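Local atomic coordinates of MutT/nudix family protein (Enterococcus faecalis, PDB entry 2FML), a protein that is of unknown function but belongs to the MutT/nudix family, pairing a Nudix hydrolase-like domain with a winged-helix domain that probably binds DNA, as in NrtR regulators. Residues 42-47 with 99-104; 158-163 with 188-193. All blocks are in the same frame, centred on the assembly; numbering follows the deposited sequence.

Contact 1. Residues 42-47 with 99-104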
loop_
_atom_site.group_PDB
_atom_site.type_symbol
_atom_site.label_atom_id
_atom_site.label_comp_id
_atom_site.label_asym_id
_atom_site.label_seq_id
_atom_site.Cartn_x
_atom_site.Cartn_y
_atom_site.Cartn_z
ATOM N N VAL A 42 -5.649 10.331 -6.421
ATOM C CA VAL A 42 -5.988 8.920 -6.469
ATOM C C VAL A 42 -6.019 8.580 -7.955
ATOM O O VAL A 42 -6.391 9.412 -8.765
ATOM C CB VAL A 42 -7.408 8.586 -5.803
ATOM C CG1 VAL A 42 -7.328 8.658 -4.323
ATOM C CG2 VAL A 42 -8.524 9.519 -6.328
ATOM N N ASP A 43 -5.675 7.353 -8.293
ATOM C CA ASP A 43 -5.789 6.867 -9.642
ATOM C C ASP A 43 -6.318 5.439 -9.530
ATOM O O ASP A 43 -6.033 4.699 -8.532
ATOM C CB ASP A 43 -4.397 6.845 -10.322
ATOM C CG ASP A 43 -3.990 8.224 -10.846
ATOM O OD1 ASP A 43 -4.544 8.647 -11.894
ATOM O OD2 ASP A 43 -3.149 8.910 -10.191
HETATM N N MSE A 44 -7.042 5.019 -10.561
HETATM C CA MSE A 44 -7.771 3.768 -10.491
HETATM C C MSE A 44 -7.433 2.878 -11.653
HETATM O O MSE A 44 -7.518 3.316 -12.802
HETATM C CB MSE A 44 -9.257 4.075 -10.436
HETATM C CG MSE A 44 -10.163 2.920 -10.630
HETATM SE SE MSE A 44 -10.244 1.700 -9.046
HETATM C CE MSE A 44 -9.407 0.404 -9.829
ATOM N N VAL A 45 -7.025 1.629 -11.344
ATOM C CA VAL A 45 -6.781 0.620 -12.400
ATOM C C VAL A 45 -7.962 -0.329 -12.430
ATOM O O VAL A 45 -8.135 -1.109 -11.516
ATOM C CB VAL A 45 -5.465 -0.157 -12.246
ATOM C CG1 VAL A 45 -5.334 -1.175 -13.409
ATOM C CG2 VAL A 45 -4.209 0.803 -12.189
ATOM N N LEU A 46 -8.800 -0.194 -13.460
ATOM C CA LEU A 46 -9.983 -1.022 -13.663
ATOM C C LEU A 46 -9.697 -2.071 -14.710
ATOM O O LEU A 46 -9.369 -1.750 -15.834
ATOM C CB LEU A 46 -11.199 -0.177 -14.112
ATOM C CG LEU A 46 -11.720 0.884 -13.153
ATOM C CD1 LEU A 46 -12.906 1.554 -13.824
ATOM C CD2 LEU A 46 -12.195 0.210 -11.888
ATOM N N LEU A 47 -9.863 -3.335 -14.309
ATOM C CA LEU A 47 -9.574 -4.485 -15.127
ATOM C C LEU A 47 -10.845 -5.275 -15.269
ATOM O O LEU A 47 -11.576 -5.501 -14.299
ATOM C CB LEU A 47 -8.544 -5.365 -14.434
ATOM C CG LEU A 47 -7.147 -4.820 -14.283
ATOM C CD1 LEU A 47 -6.271 -5.885 -13.648
ATOM C CD2 LEU A 47 -6.584 -4.311 -15.636
ATOM N N VAL A 99 -18.657 4.730 -14.089
ATOM C CA VAL A 99 -18.725 3.403 -13.458
ATOM C C VAL A 99 -18.919 3.503 -11.933
ATOM O O VAL A 99 -18.210 4.271 -11.237
ATOM C CB VAL A 99 -17.501 2.578 -13.824
ATOM C CG1 VAL A 99 -17.653 1.134 -13.324
ATOM C CG2 VAL A 99 -17.285 2.660 -15.335
ATOM N N VAL A 100 -19.924 2.762 -11.450
ATOM C CA VAL A 100 -20.192 2.619 -10.031
ATOM C C VAL A 100 -19.578 1.291 -9.509
ATOM O O VAL A 100 -20.017 0.209 -9.904
ATOM C CB VAL A 100 -21.715 2.677 -9.739
ATOM C CG1 VAL A 100 -21.970 2.674 -8.252
ATOM C CG2 VAL A 100 -22.356 3.911 -10.382
ATOM N N ILE A 101 -18.534 1.396 -8.669
ATOM C CA ILE A 101 -17.958 0.290 -7.880
ATOM C C ILE A 101 -18.230 0.569 -6.397
ATOM O O ILE A 101 -18.342 1.730 -6.020
ATOM C CB ILE A 101 -16.435 0.158 -8.067
ATOM C CG1 ILE A 101 -15.807 1.492 -8.406
ATOM C CG2 ILE A 101 -16.090 -0.680 -9.263
ATOM C CD1 ILE A 101 -14.596 1.310 -9.212
ATOM N N SER A 102 -18.325 -0.472 -5.567
ATOM C CA SER A 102 -18.401 -0.316 -4.097
ATOM C C SER A 102 -17.038 -0.526 -3.430
ATOM O O SER A 102 -16.131 -1.116 -4.031
ATOM C CB SER A 102 -19.441 -1.276 -3.501
ATOM O OG SER A 102 -18.951 -2.604 -3.577
ATOM N N GLN A 103 -16.894 -0.028 -2.199
ATOM C CA GLN A 103 -15.611 -0.045 -1.475
ATOM C C GLN A 103 -15.049 -1.428 -1.288
ATOM O O GLN A 103 -13.832 -1.620 -1.376
ATOM C CB GLN A 103 -15.731 0.596 -0.083
ATOM C CG GLN A 103 -14.342 0.926 0.550
ATOM C CD GLN A 103 -14.319 2.261 1.364
ATOM O OE1 GLN A 103 -14.819 3.318 0.912
ATOM N NE2 GLN A 103 -13.702 2.204 2.560
ATOM N N GLU A 104 -15.953 -2.376 -1.014
ATOM C CA GLU A 104 -15.628 -3.736 -0.683
ATOM C C GLU A 104 -14.961 -4.378 -1.883
ATOM O O GLU A 104 -14.264 -5.374 -1.723
ATOM C CB GLU A 104 -16.888 -4.526 -0.284
ATOM C CG GLU A 104 -18.166 -3.700 -0.019
ATOM C CD GLU A 104 -18.250 -3.070 1.400
ATOM O OE1 GLU A 104 -19.036 -3.589 2.259
ATOM O OE2 GLU A 104 -17.563 -2.038 1.648
#
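I101 lays its terminal methyl CD1 against the CD2 branch of L46, 3.8 Å away, and the two side chains run across one another at a slant. The same I101 CD1 lies 4.4 Å from the selenium SE of M44, a selenomethionine, so a single methyl from the loop meets both M44 and L46, two residues apart on the same face of the strand. L46 CD2 and M44 SE are themselves only 3.8 Å apart, which closes a compact triangle of apolar atoms.

The torsions of L46 explain its two branches. With chi2 at -180°, CD1 continues the line of the chain toward V99, whose CB is 4.7 Å from it, while CD2 is left beside M44 and I101. In M44 the chain leaves the strand anti to the backbone N, then a bend at chi2 (74°) brings SE to I101 CD1, and the next torsion turns CE away from it. Methionine, here as its selenium analogue, suits this place, because its long unbranched chain can bend to fit between its neighbours. I101 has the length to cross from a loop whose backbone stays well away from the strand, the nearest CA atoms, those of L46 and V99, being 9.8 Å apart.

The loop follows helix 85-97, and V99 occupies the closing hydrophobic position of the Nudix box, the signature GX5EX7REUXEEXGU. On the same face of the strand, V42 and M44 pack on that helix through T85, V89 and T93, and A130 of strand 123-131 lies beside both M44 and L46.

Some 118 Å² of surface is buried; between these two segments the loop that follows the Nudix helix meets the central strand by apolar packing, with no directional bond.

Contact 2. Residues 158-163 with 188-193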
loop_
_atom_site.group_PDB
_atom_site.type_symbol
_atom_site.label_atom_id
_atom_site.label_comp_id
_atom_site.label_asym_id
_atom_site.label_seq_id
_atom_site.Cartn_x
_atom_site.Cartn_y
_atom_site.Cartn_z
ATOM N N ILE A 158 3.572 -6.026 -21.836
ATOM C CA ILE A 158 2.133 -5.949 -22.016
ATOM C C ILE A 158 1.820 -4.842 -22.968
ATOM O O ILE A 158 2.499 -3.795 -22.966
ATOM C CB ILE A 158 1.384 -5.732 -20.659
ATOM C CG1 ILE A 158 1.873 -4.490 -19.873
ATOM C CG2 ILE A 158 1.507 -6.962 -19.821
ATOM C CD1 ILE A 158 1.008 -4.245 -18.572
ATOM N N THR A 159 0.810 -5.056 -23.790
ATOM C CA THR A 159 0.343 -4.040 -24.733
ATOM C C THR A 159 -1.148 -3.711 -24.396
ATOM O O THR A 159 -1.956 -4.594 -24.236
ATOM C CB THR A 159 0.471 -4.584 -26.199
ATOM O OG1 THR A 159 1.843 -4.857 -26.434
ATOM C CG2 THR A 159 -0.029 -3.595 -27.267
ATOM N N LEU A 160 -1.444 -2.427 -24.308
ATOM C CA LEU A 160 -2.753 -1.858 -24.195
ATOM C C LEU A 160 -3.087 -1.251 -25.536
ATOM O O LEU A 160 -2.371 -0.363 -26.029
ATOM C CB LEU A 160 -2.740 -0.737 -23.155
ATOM C CG LEU A 160 -1.825 -0.715 -21.914
ATOM C CD1 LEU A 160 -2.271 0.444 -21.011
ATOM C CD2 LEU A 160 -1.832 -2.000 -21.126
ATOM N N SER A 161 -4.175 -1.714 -26.127
ATOM C CA SER A 161 -4.550 -1.240 -27.430
ATOM C C SER A 161 -6.008 -0.871 -27.568
ATOM O O SER A 161 -6.864 -1.487 -26.966
ATOM C CB SER A 161 -4.063 -2.175 -28.558
ATOM O OG SER A 161 -4.411 -3.534 -28.395
ATOM N N HIS A 162 -6.262 0.184 -28.331
ATOM C CA HIS A 162 -7.583 0.564 -28.763
ATOM C C HIS A 162 -7.377 1.256 -30.134
ATOM O O HIS A 162 -6.531 2.149 -30.242
ATOM C CB HIS A 162 -8.264 1.534 -27.786
ATOM C CG HIS A 162 -9.663 1.897 -28.199
ATOM N ND1 HIS A 162 -9.980 3.103 -28.811
ATOM C CD2 HIS A 162 -10.819 1.191 -28.139
ATOM C CE1 HIS A 162 -11.274 3.120 -29.100
ATOM N NE2 HIS A 162 -11.806 1.975 -28.705
ATOM N N GLU A 163 -8.147 0.846 -31.153
ATOM C CA GLU A 163 -8.034 1.418 -32.514
ATOM C C GLU A 163 -6.530 1.531 -32.870
ATOM O O GLU A 163 -5.830 0.509 -32.831
ATOM C CB GLU A 163 -8.810 2.750 -32.659
ATOM C CG GLU A 163 -10.359 2.575 -32.838
ATOM C CD GLU A 163 -11.147 3.884 -32.552
ATOM O OE1 GLU A 163 -10.528 4.964 -32.701
ATOM O OE2 GLU A 163 -12.353 3.851 -32.168
ATOM N N GLU A 188 4.105 3.005 -14.833
ATOM C CA GLU A 188 4.536 2.339 -13.608
ATOM C C GLU A 188 3.410 1.809 -12.772
ATOM O O GLU A 188 3.590 0.874 -12.048
ATOM C CB GLU A 188 5.369 3.252 -12.668
ATOM C CG GLU A 188 6.759 3.564 -13.132
ATOM C CD GLU A 188 7.263 4.782 -12.417
ATOM O OE1 GLU A 188 7.254 4.703 -11.174
ATOM O OE2 GLU A 188 7.603 5.821 -13.078
ATOM N N ILE A 189 2.326 2.556 -12.736
ATOM C CA ILE A 189 1.155 2.165 -12.016
ATOM C C ILE A 189 0.453 0.936 -12.679
ATOM O O ILE A 189 0.022 0.025 -11.975
ATOM C CB ILE A 189 0.132 3.347 -11.852
ATOM C CG1 ILE A 189 0.775 4.703 -11.402
ATOM C CG2 ILE A 189 -1.040 2.866 -11.014
ATOM C CD1 ILE A 189 -0.301 5.799 -11.028
ATOM N N ILE A 190 0.339 0.906 -13.998
ATOM C CA ILE A 190 -0.265 -0.258 -14.659
ATOM C C ILE A 190 0.554 -1.551 -14.495
ATOM O O ILE A 190 0.020 -2.645 -14.187
ATOM C CB ILE A 190 -0.592 0.049 -16.132
ATOM C CG1 ILE A 190 -1.764 1.011 -16.112
ATOM C CG2 ILE A 190 -1.006 -1.293 -16.941
ATOM C CD1 ILE A 190 -2.086 1.702 -17.359
ATOM N N ILE A 191 1.860 -1.421 -14.669
ATOM C CA ILE A 191 2.805 -2.507 -14.399
ATOM C C ILE A 191 2.699 -2.970 -12.936
ATOM O O ILE A 191 2.655 -4.173 -12.660
ATOM C CB ILE A 191 4.244 -2.033 -14.767
ATOM C CG1 ILE A 191 4.341 -1.805 -16.278
ATOM C CG2 ILE A 191 5.348 -2.927 -14.233
ATOM C CD1 ILE A 191 4.236 -2.982 -17.080
ATOM N N LYS A 192 2.660 -2.036 -11.993
ATOM C CA LYS A 192 2.447 -2.433 -10.562
ATOM C C LYS A 192 1.168 -3.262 -10.378
ATOM O O LYS A 192 1.187 -4.292 -9.704
ATOM C CB LYS A 192 2.471 -1.224 -9.614
ATOM C CG LYS A 192 2.505 -1.495 -8.066
ATOM C CD LYS A 192 3.923 -1.815 -7.444
ATOM C CE LYS A 192 4.964 -0.715 -7.473
ATOM N NZ LYS A 192 6.256 -1.171 -6.661
ATOM N N ALA A 193 0.079 -2.817 -10.993
ATOM C CA ALA A 193 -1.216 -3.515 -10.940
ATOM C C ALA A 193 -1.141 -4.882 -11.582
ATOM O O ALA A 193 -1.689 -5.881 -11.019
ATOM C CB ALA A 193 -2.343 -2.653 -11.599
#
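I158 starts from a CB that stands back from the helix, 5.3 Å from I191 CD1, and forks there. Its CG1 branch comes within 4.0 Å of I191 CD1. One bond further on, the tip CD1 rests against two isoleucines of the helix, 3.8 Å from I191 CD1 and 3.9 Å from I190 CG2. The branch takes the crowded position between the backbone N and the carbonyl carbon (chi1 55°), then runs out extended, spanning the gap between strand and helix.

I191 meets it by a different route. The start of its side chain runs along the flank of the helix, but a bend at chi2 (-67°) folds CD1 round to I158. I190 points more directly at the strand and divides its work: CG2 takes I158, while CD1 meets L160 CD1 tip to tip at 3.9 Å. For I190 the beta branch matters, since its two arms reach two different residues; in I158 and I191 the longer arm makes the contact.

In the Nudix fold a beta sheet is packed between helices in an alpha/beta/alpha sandwich, and helix 186-200 is one of the outer layers, here covering strands 157-162 and 165-170. Strand and helix segments pass at 117°, with their axes 11.0 Å apart, a spacing bridged by large aliphatic side chains.

I158 and L160 sit two apart on the strand and so face the helix together. Around them the oily layer extends through L151 of strand 143-154 and L169 of strand 165-170, with L171 touching both I158 and I191, and L182 closing on I190. T159, on the other side of the strand, hydrogen-bonds through OG1 to T168 OG1.

How the contacts relate
Contact 1 and contact 2 have centres 16 Å apart and are joined by helix 186-200, which reaches from the one to the other. Strand 42-47 turns M44 and L46 to contact 1 and uses its other face for the helix of contact 2: V45 CG1 lies 3.8 Å from A193 CB, and V45 CG2 lies 4.0 Å from I189 CG2. D43 joins in, its CB 4.3 Å from I189 CD1, while its OD2 is hydrogen-bonded to T125 OG1 and to a glycerol, probably from crystallisation. Helix 85-97, which carries most of the Nudix box, the catalytic signature in active relatives, thus packs on the face opposite helix 186-200.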